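Long-range contact in uncharacterized protein VP1736 (Vibrio parahaemolyticus, PDB 3LXQ), which is of unknown function but contains a sulfatase-family domain of the alkaline phosphatase clan, an alpha/beta fold built round a central sheet: residues I363-T368 with D375-M380. Numbering follows the deposited sequence.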
loop_
_atom_site.group_PDB
_atom_site.type_symbol
_atom_site.label_atom_id
_atom_site.label_comp_id
_atom_site.label_asym_id
_atom_site.label_seq_id
_atom_site.Cartn_x
_atom_site.Cartn_y
_atom_site.Cartn_z
ATOM N N ILE A 363 -4.509 12.019 -4.271
ATOM C CA ILE A 363 -5.520 12.517 -3.360
ATOM C C ILE A 363 -5.389 11.899 -1.960
ATOM O O ILE A 363 -6.122 12.265 -1.041
ATOM C CB ILE A 363 -6.950 12.347 -3.918
ATOM C CG1 ILE A 363 -7.313 10.862 -4.063
ATOM C CG2 ILE A 363 -7.075 13.084 -5.244
ATOM C CD1 ILE A 363 -8.780 10.611 -4.366
ATOM N N GLY A 364 -4.439 10.977 -1.802
ATOM C CA GLY A 364 -4.116 10.416 -0.492
ATOM C C GLY A 364 -3.495 11.443 0.449
ATOM O O GLY A 364 -2.872 12.411 0.010
ATOM N N ARG A 365 -3.644 11.195 1.747
ATOM C CA ARG A 365 -3.334 12.161 2.798
ATOM C C ARG A 365 -1.871 12.060 3.225
ATOM O O ARG A 365 -1.301 10.964 3.281
ATOM C CB ARG A 365 -4.225 11.913 4.013
ATOM C CG ARG A 365 -5.664 12.397 3.882
ATOM C CD ARG A 365 -6.551 11.497 3.002
ATOM N NE ARG A 365 -7.934 11.984 3.014
ATOM C CZ ARG A 365 -8.826 11.696 3.967
ATOM N NH1 ARG A 365 -8.500 10.885 4.970
ATOM N NH2 ARG A 365 -10.058 12.215 3.912
ATOM N N ASP A 366 -1.272 13.213 3.494
ATOM C CA ASP A 366 0.035 13.286 4.139
ATOM C C ASP A 366 -0.262 13.212 5.618
ATOM O O ASP A 366 -0.714 14.183 6.234
ATOM C CB ASP A 366 0.730 14.597 3.784
ATOM C CG ASP A 366 2.059 14.804 4.528
ATOM O OD1 ASP A 366 2.417 14.005 5.425
ATOM O OD2 ASP A 366 2.756 15.797 4.209
ATOM N N LEU A 367 -0.019 12.052 6.198
ATOM C CA LEU A 367 -0.472 11.813 7.566
ATOM C C LEU A 367 0.540 12.278 8.614
ATOM O O LEU A 367 0.333 12.071 9.810
ATOM C CB LEU A 367 -0.870 10.349 7.758
ATOM C CG LEU A 367 -2.105 9.945 6.940
ATOM C CD1 LEU A 367 -2.231 8.434 6.808
ATOM C CD2 LEU A 367 -3.395 10.580 7.485
ATOM N N THR A 368 1.617 12.915 8.156
ATOM C CA THR A 368 2.530 13.602 9.062
ATOM C C THR A 368 1.861 14.883 9.563
ATOM O O THR A 368 2.319 15.497 10.526
ATOM C CB THR A 368 3.881 13.985 8.403
ATOM O OG1 THR A 368 3.655 14.937 7.359
ATOM C CG2 THR A 368 4.625 12.759 7.867
ATOM N N ASP A 375 -12.605 13.509 8.885
ATOM C CA ASP A 375 -11.906 13.238 7.629
ATOM C C ASP A 375 -11.240 11.848 7.550
ATOM O O ASP A 375 -10.833 11.404 6.461
ATOM C CB ASP A 375 -10.918 14.359 7.319
ATOM C CG ASP A 375 -11.623 15.684 7.049
ATOM O OD1 ASP A 375 -12.668 15.671 6.350
ATOM O OD2 ASP A 375 -11.135 16.723 7.539
ATOM N N GLU A 376 -11.161 11.145 8.680
ATOM C CA GLU A 376 -10.672 9.769 8.670
ATOM C C GLU A 376 -11.549 8.950 7.745
ATOM O O GLU A 376 -12.764 9.084 7.787
ATOM C CB GLU A 376 -10.713 9.168 10.069
ATOM C CG GLU A 376 -9.782 9.869 11.034
ATOM C CD GLU A 376 -9.700 9.170 12.374
ATOM O OE1 GLU A 376 -10.150 8.002 12.490
ATOM O OE2 GLU A 376 -9.177 9.809 13.311
ATOM N N ARG A 377 -10.928 8.116 6.910
ATOM C CA ARG A 377 -11.670 7.308 5.927
ATOM C C ARG A 377 -10.822 6.201 5.321
ATOM O O ARG A 377 -9.580 6.277 5.306
ATOM C CB ARG A 377 -12.276 8.174 4.804
ATOM C CG ARG A 377 -11.251 8.821 3.841
ATOM C CD ARG A 377 -10.913 7.903 2.638
ATOM N NE ARG A 377 -9.823 8.471 1.834
ATOM C CZ ARG A 377 -8.522 8.294 2.066
ATOM N NH1 ARG A 377 -8.106 7.529 3.076
ATOM N NH2 ARG A 377 -7.622 8.877 1.262
ATOM N N ALA A 378 -11.518 5.189 4.809
ATOM C CA ALA A 378 -10.909 4.122 4.026
ATOM C C ALA A 378 -11.828 3.762 2.868
ATOM O O ALA A 378 -13.041 3.480 3.059
ATOM C CB ALA A 378 -10.652 2.873 4.905
HETATM N N MSE A 379 -11.258 3.779 1.674
HETATM C CA MSE A 379 -11.936 3.245 0.502
HETATM C C MSE A 379 -11.521 1.800 0.318
HETATM O O MSE A 379 -10.347 1.481 0.400
HETATM C CB MSE A 379 -11.547 4.029 -0.757
HETATM C CG MSE A 379 -11.541 5.529 -0.576
HETATM SE SE MSE A 379 -11.249 6.276 -2.358
HETATM C CE MSE A 379 -10.239 7.904 -1.837
HETATM N N MSE A 380 -12.479 0.928 0.044
HETATM C CA MSE A 380 -12.122 -0.445 -0.286
HETATM C C MSE A 380 -12.997 -1.081 -1.365
HETATM O O MSE A 380 -14.222 -0.894 -1.404
HETATM C CB MSE A 380 -11.914 -1.312 0.969
HETATM C CG MSE A 380 -13.049 -1.359 1.928
HETATM SE SE MSE A 380 -12.512 -1.397 3.824
HETATM C CE MSE A 380 -13.695 0.067 4.309
HETATM O O HOH W 1 -8.527 11.109 -0.581
#
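The guanidinium groups of Arg365 and Arg377 lie almost flat on each other, their planes 18° apart and their centres 3.9 Å apart, in an offset stack. Arg377 CZ sits above the rim of the Arg365 group rather than its middle, and Arg377 CG covers the same face, 3.6 Å from Arg365 NH2. In return, one face of Arg377 carries Arg365 NE and also CD, which comes to 3.3 Å from Arg377 NH2. At the edge of the Arg365 plane is the carbonyl oxygen of Asp375, gripped end-on by two nitrogens: NH1 and NH2 each donate to Asp375 O over 2.8 Å, both bonds noticeably bent. NH2 meets a lone pair in the carbonyl plane, while NH1 approaches from above it. This fork, with further bonds from Arg365 NE to Ser61 O and from NH2 to Ser60 O, fixes the rotation of the group. The edge of Arg377 faces a water, which accepts from NH2 at 3.0 Å and donates to Ile363 O at 2.7 Å. Each arginine chain bends at its second torsion (chi2 76° in Arg365, 89° in Arg377), bringing the two flat ends together. Asp345 OD1 forms a salt bridge with Arg377 NH2 and accepts from Arg365 N, so its negative charge probably eases the close approach of two cations in this buried place. Beyond the water, Ile363 CD1 touches the selenomethionine methyl CE of Met379 at 4.0 Å, the side chains crossing at about a right angle. A stacked arginine pair, with a carbonyl oxygen at the edge of one group and a water at the edge of the other, thus joins the loop after strand 358-360 to the residues leading into and along strand 377-382, an outermost strand of the five-stranded antiparallel meander.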